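Side-chain contacts in hydroxyethylphosphonate dioxygenase (Streptomyces albus, PDB 6B9R), which catalyses the iron-dependent oxidative cleavage of the carbon-carbon bond of 2-hydroxyethylphosphonate, probably giving hydroxymethylphosphonate and formate: residues Arg243-Ala248 against Arg294-Pro299; Phe154-Gly159 against Pro411-Met416. All blocks are in the same frame, centred on the assembly; numbering follows the deposited sequence.

In the fold
Both contacts are buried and carried by aliphatic methyl groups, yet they serve different parts of the chain: their centres lie 38 Å apart, on opposite sides of the chain's centre. Interaction 1 belongs to a helical region, where a helix meets the loop leaving the same small domain, and it involves little more than one pair of branched residues beside the second subunit. Interaction 2 ties strands from two separate antiparallel sheets, more than 250 residues apart in sequence. It buries about twice the surface, brings in aromatic rings, and ends in a polar, water-bridged margin that interaction 1 lacks. In interaction 2 the F154 side chain lies about 10 Å from the bound iron and substrate.

Interaction 1 (Arg243-Ala248 against Arg294-Pro299); sequences RSVMAA and RELLVP
V245 meets L296 through one methyl of each residue, V245 CG2 and L296 CD2 being 4.0 Å apart, while the two side chains cross at about a right angle. With chi1 at -179°, CG1 of V245 lies anti to the backbone N and CG2 anti to the carbonyl carbon, which, with the CB facing the loop, puts CG2 against L296. The CB of L296 does not face the helix, and the leucine reaches it through the CD2 branch at its far end. This is why the two residues can touch although their CA atoms are 7.9 Å apart. E295 adds a more distant neighbour: its backbone O lies 4.4 Å from V245 CG2, too far for more than loose van der Waals contact, and its carboxylate stays clear of the helix. The meeting is thus apolar and slight, with 81 Å² buried in all, and it gains its setting from the surroundings. L296 also packs on L282, L285 and A286 of helix 279-288, and V245 on L289, so the pair sits within a larger hydrophobic cluster. The R294 guanidinium turns to the second subunit, with a salt bridge to E295 of that subunit and a hydrogen bond to its L297 O. The contact sets helix 238-249 against the chain that follows helix 279-288, within an all-helical region of the Cro/C1-type helix-turn-helix family.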
ATOM      1  N   ARG A 243     -12.026  17.648   5.389  1.00 16.36           N
ATOM      2  CA  ARG A 243     -11.786  17.726   6.834  1.00 23.35           C
ATOM      3  C   ARG A 243     -10.575  16.889   7.238  1.00 22.02           C
ATOM      4  O   ARG A 243      -9.784  17.288   8.105  1.00 17.88           O
ATOM      5  CB  ARG A 243     -13.018  17.264   7.621  1.00 19.38           C
ATOM      6  CG  ARG A 243     -14.243  18.185   7.507  1.00 18.32           C
ATOM      7  CD  ARG A 243     -15.289  17.852   8.557  1.00 20.62           C
ATOM      8  NE  ARG A 243     -15.577  16.418   8.661  1.00 21.51           N
ATOM      9  CZ  ARG A 243     -16.504  15.783   7.942  1.00 30.43           C
ATOM     10  NH1 ARG A 243     -17.227  16.444   7.046  1.00 24.21           N
ATOM     11  NH2 ARG A 243     -16.710  14.487   8.112  1.00 31.96           N
ATOM     12  N   SER A 244     -10.417  15.720   6.621  1.00 20.01           N
ATOM     13  CA  SER A 244      -9.313  14.843   6.998  1.00 21.68           C
ATOM     14  C   SER A 244      -7.960  15.454   6.639  1.00 20.52           C
ATOM     15  O   SER A 244      -6.998  15.354   7.421  1.00 18.39           O
ATOM     16  CB  SER A 244      -9.489  13.474   6.334  1.00 26.51           C
ATOM     17  OG  SER A 244      -8.457  12.587   6.731  1.00 30.20           O
ATOM     18  N   VAL A 245      -7.854  16.083   5.466  1.00 16.33           N
ATOM     19  CA  VAL A 245      -6.587  16.705   5.084  1.00 18.48           C
ATOM     20  C   VAL A 245      -6.328  17.939   5.936  1.00 18.54           C
ATOM     21  O   VAL A 245      -5.183  18.214   6.320  1.00 17.63           O
ATOM     22  CB  VAL A 245      -6.574  17.026   3.575  1.00 18.13           C
ATOM     23  CG1 VAL A 245      -5.246  17.661   3.170  1.00 18.80           C
ATOM     24  CG2 VAL A 245      -6.798  15.746   2.769  1.00 20.21           C
ATOM     25  N   MET A 246      -7.379  18.694   6.265  1.00 19.13           N
ATOM     26  CA  MET A 246      -7.203  19.827   7.169  1.00 16.83           C
ATOM     27  C   MET A 246      -6.670  19.369   8.521  1.00 17.64           C
ATOM     28  O   MET A 246      -5.740  19.968   9.067  1.00 19.47           O
ATOM     29  CB  MET A 246      -8.515  20.592   7.332  1.00 20.09           C
ATOM     30  CG  MET A 246      -8.945  21.342   6.085  1.00 16.30           C
ATOM     31  SD  MET A 246     -10.559  22.124   6.304  1.00 20.78           S
ATOM     32  CE  MET A 246     -10.171  23.342   7.561  1.00 20.15           C
ATOM     33  N   ALA A 247      -7.248  18.300   9.076  1.00 17.33           N
ATOM     34  CA  ALA A 247      -6.746  17.775  10.342  1.00 14.96           C
ATOM     35  C   ALA A 247      -5.304  17.290  10.211  1.00 14.71           C
ATOM     36  O   ALA A 247      -4.504  17.443  11.143  1.00 19.07           O
ATOM     37  CB  ALA A 247      -7.652  16.651  10.845  1.00 14.74           C
ATOM     38  N   ALA A 248      -4.949  16.705   9.063  1.00 14.98           N
ATOM     39  CA  ALA A 248      -3.586  16.201   8.883  1.00 15.00           C
ATOM     40  C   ALA A 248      -2.567  17.332   8.846  1.00 19.94           C
ATOM     41  O   ALA A 248      -1.418  17.141   9.249  1.00 17.99           O
ATOM     42  CB  ALA A 248      -3.491  15.376   7.599  1.00 18.61           C
ATOM     43  N   ARG A 294      -5.652  15.470  -6.736  1.00 20.60           N
ATOM     44  CA  ARG A 294      -5.922  14.041  -6.611  1.00 20.37           C
ATOM     45  C   ARG A 294      -6.344  13.661  -5.195  1.00 24.74           C
ATOM     46  O   ARG A 294      -7.252  12.844  -5.006  1.00 23.94           O
ATOM     47  CB  ARG A 294      -4.676  13.257  -7.038  1.00 26.11           C
ATOM     48  CG  ARG A 294      -4.819  11.747  -7.011  1.00 31.59           C
ATOM     49  CD  ARG A 294      -3.553  11.021  -7.492  1.00 23.22           C
ATOM     50  NE  ARG A 294      -3.703   9.581  -7.278  1.00 25.70           N
ATOM     51  CZ  ARG A 294      -3.938   8.687  -8.240  1.00 28.81           C
ATOM     52  NH1 ARG A 294      -4.093   7.408  -7.924  1.00 29.26           N
ATOM     53  NH2 ARG A 294      -3.995   9.055  -9.518  1.00 20.54           N
ATOM     54  N   GLU A 295      -5.714  14.262  -4.181  1.00 22.52           N
ATOM     55  CA  GLU A 295      -5.941  13.829  -2.810  1.00 17.39           C
ATOM     56  C   GLU A 295      -7.228  14.364  -2.198  1.00 18.75           C
ATOM     57  O   GLU A 295      -7.613  13.887  -1.123  1.00 25.42           O
ATOM     58  CB  GLU A 295      -4.744  14.231  -1.931  1.00 17.34           C
ATOM     59  CG  GLU A 295      -3.464  13.557  -2.379  1.00 18.89           C
ATOM     60  CD  GLU A 295      -3.514  12.036  -2.203  1.00 24.17           C
ATOM     61  OE1 GLU A 295      -4.247  11.551  -1.313  1.00 21.71           O
ATOM     62  OE2 GLU A 295      -2.814  11.325  -2.952  1.00 25.87           O
ATOM     63  N   LEU A 296      -7.904  15.327  -2.835  1.00 17.54           N
ATOM     64  CA  LEU A 296      -9.182  15.834  -2.342  1.00 17.71           C
ATOM     65  C   LEU A 296     -10.375  15.196  -3.039  1.00 23.87           C
ATOM     66  O   LEU A 296     -11.520  15.507  -2.693  1.00 24.21           O
ATOM     67  CB  LEU A 296      -9.247  17.355  -2.501  1.00 21.73           C
ATOM     68  CG  LEU A 296      -8.186  18.172  -1.750  1.00 19.52           C
ATOM     69  CD1 LEU A 296      -8.391  19.674  -2.030  1.00 19.82           C
ATOM     70  CD2 LEU A 296      -8.222  17.914  -0.256  1.00 24.68           C
ATOM     71  N   LEU A 297     -10.134  14.320  -4.014  1.00 22.93           N
ATOM     72  CA  LEU A 297     -11.187  13.626  -4.743  1.00 20.70           C
ATOM     73  C   LEU A 297     -11.410  12.249  -4.130  1.00 23.68           C
ATOM     74  O   LEU A 297     -10.457  11.581  -3.725  1.00 21.38           O
ATOM     75  CB  LEU A 297     -10.826  13.485  -6.220  1.00 20.31           C
ATOM     76  CG  LEU A 297     -10.749  14.783  -7.025  1.00 20.63           C
ATOM     77  CD1 LEU A 297     -10.477  14.451  -8.486  1.00 22.32           C
ATOM     78  CD2 LEU A 297     -12.056  15.559  -6.889  1.00 22.95           C
ATOM     79  N   VAL A 298     -12.669  11.832  -4.056  1.00 21.65           N
ATOM     80  CA  VAL A 298     -13.058  10.576  -3.429  1.00 20.95           C
ATOM     81  C   VAL A 298     -13.774   9.742  -4.481  1.00 23.85           C
ATOM     82  O   VAL A 298     -14.674  10.252  -5.149  1.00 24.29           O
ATOM     83  CB  VAL A 298     -13.967  10.788  -2.204  1.00 29.77           C
ATOM     84  CG1 VAL A 298     -14.207   9.469  -1.479  1.00 26.02           C
ATOM     85  CG2 VAL A 298     -13.361  11.814  -1.260  1.00 25.14           C
ATOM     86  N   PRO A 299     -13.424   8.477  -4.666  1.00 25.97           N
ATOM     87  CA  PRO A 299     -14.140   7.674  -5.653  1.00 24.57           C
ATOM     88  C   PRO A 299     -15.560   7.417  -5.193  1.00 25.23           C
ATOM     89  O   PRO A 299     -15.853   7.373  -3.996  1.00 27.92           O
ATOM     90  CB  PRO A 299     -13.329   6.376  -5.715  1.00 25.43           C
ATOM     91  CG  PRO A 299     -12.731   6.273  -4.363  1.00 28.02           C
ATOM     92  CD  PRO A 299     -12.393   7.691  -3.974  1.00 30.23           C
TER

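Interaction 2 (Phe154-Gly159 against Pro411-Met416); sequences FTYFVG and PTELLM
L415 wedges its two methyl groups tightly against Y156 and F154. L415 CD2 rests 3.7 Å from Y156 CB, while L415 CD1 comes within 3.9 Å of Y156 CD1, approaching that ring obliquely. The same CD1 methyl reaches the rim of F154, near the plane of the ring and 4.1 Å from CE2. Both aromatic residues carry CG anti to the backbone N (chi1 179° in Y156), which sends their rings past the leucine as it extends the opposite way; L333 covers F154 and L415. Beyond the leucine the contact loosens and becomes wet. Y156 OH and E413 OE2 are 4.2 Å apart and do not bond directly; two waters lie between them, both at the edge of the tyrosine ring and in its plane. The O of water 1 is 2.7 Å from Y156 OH and donates to E413 OE1; water 2 likewise bonds to the hydroxyl and donates to OE2. The carboxylate, turned 90° to the ring, has each oxygen served by its own water on the partly exposed side. A phenylalanine in place of Y156 would probably leave both waters without their hydroxyl partner and E413 less firmly linked to the opposing strand. Strands 154-158 and 412-416 run at 158° with their axes 9.9 Å apart, too far for backbone pairing. Q153, an iron ligand, precedes F154, whose side chain is about 10 Å from the iron. The arrangement is the face-to-face meeting of two antiparallel sheets, one mainly from 99-208 and the other from 317-419, consistent with the two lobes of a bicupin.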
ATOM      1  N   PHE A 154     -14.908 -11.159  -7.720  1.00 15.00           N
ATOM      2  CA  PHE A 154     -15.434 -11.058  -9.070  1.00 14.89           C
ATOM      3  C   PHE A 154     -15.885 -12.448  -9.473  1.00 19.29           C
ATOM      4  O   PHE A 154     -15.096 -13.398  -9.414  1.00 18.54           O
ATOM      5  CB  PHE A 154     -14.383 -10.549 -10.060  1.00 17.75           C
ATOM      6  CG  PHE A 154     -14.800 -10.738 -11.473  1.00 18.59           C
ATOM      7  CD1 PHE A 154     -15.677  -9.849 -12.072  1.00 17.25           C
ATOM      8  CD2 PHE A 154     -14.381 -11.842 -12.188  1.00 15.52           C
ATOM      9  CE1 PHE A 154     -16.109 -10.048 -13.375  1.00 14.46           C
ATOM     10  CE2 PHE A 154     -14.824 -12.052 -13.494  1.00 17.52           C
ATOM     11  CZ  PHE A 154     -15.684 -11.144 -14.089  1.00 19.04           C
ATOM     12  N   THR A 155     -17.138 -12.573  -9.895  1.00 16.54           N
ATOM     13  CA  THR A 155     -17.692 -13.865 -10.251  1.00 15.87           C
ATOM     14  C   THR A 155     -18.197 -13.823 -11.681  1.00 18.72           C
ATOM     15  O   THR A 155     -18.919 -12.896 -12.059  1.00 15.80           O
ATOM     16  CB  THR A 155     -18.822 -14.257  -9.300  1.00 19.13           C
ATOM     17  OG1 THR A 155     -18.321 -14.271  -7.954  1.00 22.64           O
ATOM     18  CG2 THR A 155     -19.333 -15.637  -9.645  1.00 18.16           C
ATOM     19  N   TYR A 156     -17.808 -14.820 -12.465  1.00 16.01           N
ATOM     20  CA  TYR A 156     -18.284 -15.021 -13.828  1.00 16.15           C
ATOM     21  C   TYR A 156     -19.158 -16.268 -13.867  1.00 16.78           C
ATOM     22  O   TYR A 156     -18.751 -17.315 -13.360  1.00 17.03           O
ATOM     23  CB  TYR A 156     -17.104 -15.178 -14.785  1.00 18.19           C
ATOM     24  CG  TYR A 156     -17.529 -15.411 -16.203  1.00 18.07           C
ATOM     25  CD1 TYR A 156     -17.793 -14.345 -17.044  1.00 18.42           C
ATOM     26  CD2 TYR A 156     -17.671 -16.702 -16.704  1.00 16.55           C
ATOM     27  CE1 TYR A 156     -18.189 -14.558 -18.360  1.00 21.98           C
ATOM     28  CE2 TYR A 156     -18.067 -16.923 -18.010  1.00 21.19           C
ATOM     29  CZ  TYR A 156     -18.328 -15.848 -18.832  1.00 17.80           C
ATOM     30  OH  TYR A 156     -18.717 -16.075 -20.132  1.00 22.05           O
ATOM     31  N   PHE A 157     -20.353 -16.163 -14.462  1.00 19.27           N
ATOM     32  CA  PHE A 157     -21.349 -17.235 -14.404  1.00 18.45           C
ATOM     33  C   PHE A 157     -21.376 -18.060 -15.690  1.00 18.98           C
ATOM     34  O   PHE A 157     -21.311 -17.513 -16.791  1.00 18.84           O
ATOM     35  CB  PHE A 157     -22.738 -16.654 -14.137  1.00 21.02           C
ATOM     36  CG  PHE A 157     -22.859 -15.982 -12.801  1.00 18.64           C
ATOM     37  CD1 PHE A 157     -23.153 -16.724 -11.667  1.00 22.15           C
ATOM     38  CD2 PHE A 157     -22.666 -14.616 -12.674  1.00 17.43           C
ATOM     39  CE1 PHE A 157     -23.270 -16.113 -10.424  1.00 18.27           C
ATOM     40  CE2 PHE A 157     -22.777 -13.990 -11.442  1.00 19.00           C
ATOM     41  CZ  PHE A 157     -23.074 -14.742 -10.305  1.00 20.21           C
ATOM     42  N   VAL A 158     -21.470 -19.384 -15.540  1.00 18.68           N
ATOM     43  CA  VAL A 158     -21.686 -20.305 -16.655  1.00 20.16           C
ATOM     44  C   VAL A 158     -22.934 -21.124 -16.345  1.00 25.05           C
ATOM     45  O   VAL A 158     -22.999 -21.805 -15.312  1.00 23.55           O
ATOM     46  CB  VAL A 158     -20.482 -21.234 -16.897  1.00 19.17           C
ATOM     47  CG1 VAL A 158     -20.794 -22.187 -18.056  1.00 19.80           C
ATOM     48  CG2 VAL A 158     -19.195 -20.428 -17.173  1.00 26.22           C
ATOM     49  N   GLY A 159     -23.920 -21.070 -17.240  1.00 23.77           N
ATOM     50  CA  GLY A 159     -25.118 -21.853 -17.073  1.00 26.06           C
ATOM     51  C   GLY A 159     -26.107 -21.192 -16.138  1.00 25.98           C
ATOM     52  O   GLY A 159     -25.915 -20.052 -15.698  1.00 21.73           O
ATOM     53  N   PRO A 411     -11.699 -19.000 -33.628  1.00 27.06           N
ATOM     54  CA  PRO A 411     -12.051 -18.085 -32.541  1.00 24.50           C
ATOM     55  C   PRO A 411     -12.455 -18.840 -31.281  1.00 29.32           C
ATOM     56  O   PRO A 411     -13.165 -19.846 -31.332  1.00 29.11           O
ATOM     57  CB  PRO A 411     -13.213 -17.275 -33.125  1.00 29.85           C
ATOM     58  CG  PRO A 411     -12.942 -17.258 -34.591  1.00 35.05           C
ATOM     59  CD  PRO A 411     -12.335 -18.611 -34.902  1.00 34.29           C
ATOM     60  N   THR A 412     -11.962 -18.358 -30.144  1.00 25.81           N
ATOM     61  CA  THR A 412     -12.211 -18.996 -28.863  1.00 24.80           C
ATOM     62  C   THR A 412     -12.185 -17.921 -27.791  1.00 25.20           C
ATOM     63  O   THR A 412     -11.629 -16.836 -27.988  1.00 29.02           O
ATOM     64  CB  THR A 412     -11.181 -20.094 -28.576  1.00 27.34           C
ATOM     65  OG1 THR A 412     -11.544 -20.808 -27.389  1.00 28.51           O
ATOM     66  CG2 THR A 412      -9.825 -19.495 -28.393  1.00 23.33           C
ATOM     67  N   GLU A 413     -12.809 -18.223 -26.658  1.00 21.36           N
ATOM     68  CA  GLU A 413     -13.032 -17.234 -25.614  1.00 20.95           C
ATOM     69  C   GLU A 413     -12.190 -17.545 -24.386  1.00 20.69           C
ATOM     70  O   GLU A 413     -12.029 -18.710 -24.009  1.00 24.54           O
ATOM     71  CB  GLU A 413     -14.507 -17.187 -25.218  1.00 20.85           C
ATOM     72  CG  GLU A 413     -14.877 -15.972 -24.372  1.00 23.25           C
ATOM     73  CD  GLU A 413     -16.333 -16.005 -23.920  1.00 31.23           C
ATOM     74  OE1 GLU A 413     -16.871 -17.122 -23.746  1.00 30.00           O
ATOM     75  OE2 GLU A 413     -16.936 -14.923 -23.744  1.00 23.47           O
ATOM     76  N   LEU A 414     -11.674 -16.506 -23.743  1.00 20.86           N
ATOM     77  CA  LEU A 414     -11.081 -16.675 -22.430  1.00 22.73           C
ATOM     78  C   LEU A 414     -11.585 -15.588 -21.493  1.00 23.21           C
ATOM     79  O   LEU A 414     -12.081 -14.543 -21.920  1.00 19.70           O
ATOM     80  CB  LEU A 414      -9.541 -16.685 -22.482  1.00 25.83           C
ATOM     81  CG  LEU A 414      -8.663 -15.529 -22.941  1.00 30.78           C
ATOM     82  CD1 LEU A 414      -8.637 -14.377 -21.929  1.00 30.20           C
ATOM     83  CD2 LEU A 414      -7.258 -16.073 -23.147  1.00 31.95           C
ATOM     84  N   LEU A 415     -11.445 -15.855 -20.201  1.00 19.45           N
ATOM     85  CA  LEU A 415     -11.802 -14.909 -19.156  1.00 19.08           C
ATOM     86  C   LEU A 415     -10.519 -14.260 -18.655  1.00 19.76           C
ATOM     87  O   LEU A 415      -9.529 -14.957 -18.416  1.00 18.98           O
ATOM     88  CB  LEU A 415     -12.526 -15.632 -18.018  1.00 18.90           C
ATOM     89  CG  LEU A 415     -12.963 -14.835 -16.784  1.00 18.53           C
ATOM     90  CD1 LEU A 415     -13.923 -13.725 -17.164  1.00 19.08           C
ATOM     91  CD2 LEU A 415     -13.597 -15.799 -15.778  1.00 18.44           C
ATOM     92  N   MET A 416     -10.532 -12.932 -18.506  1.00 18.95           N
ATOM     93  CA  MET A 416      -9.360 -12.184 -18.053  1.00 18.83           C
ATOM     94  C   MET A 416      -9.744 -11.308 -16.869  1.00 18.29           C
ATOM     95  O   MET A 416     -10.690 -10.513 -16.951  1.00 20.60           O
ATOM     96  CB  MET A 416      -8.774 -11.324 -19.190  1.00 20.81           C
ATOM     97  CG  MET A 416      -7.709 -10.298 -18.767  1.00 19.01           C
ATOM     98  SD  MET A 416      -7.211  -9.217 -20.146  1.00 22.56           S
ATOM     99  CE  MET A 416      -6.054 -10.251 -21.027  1.00 25.80           C
TER
HETATM  100  O   HOH W   1     -18.647 -18.143 -21.895  1.00 24.50           O
HETATM  101  O   HOH W   2     -18.862 -14.197 -21.859  1.00 26.21           O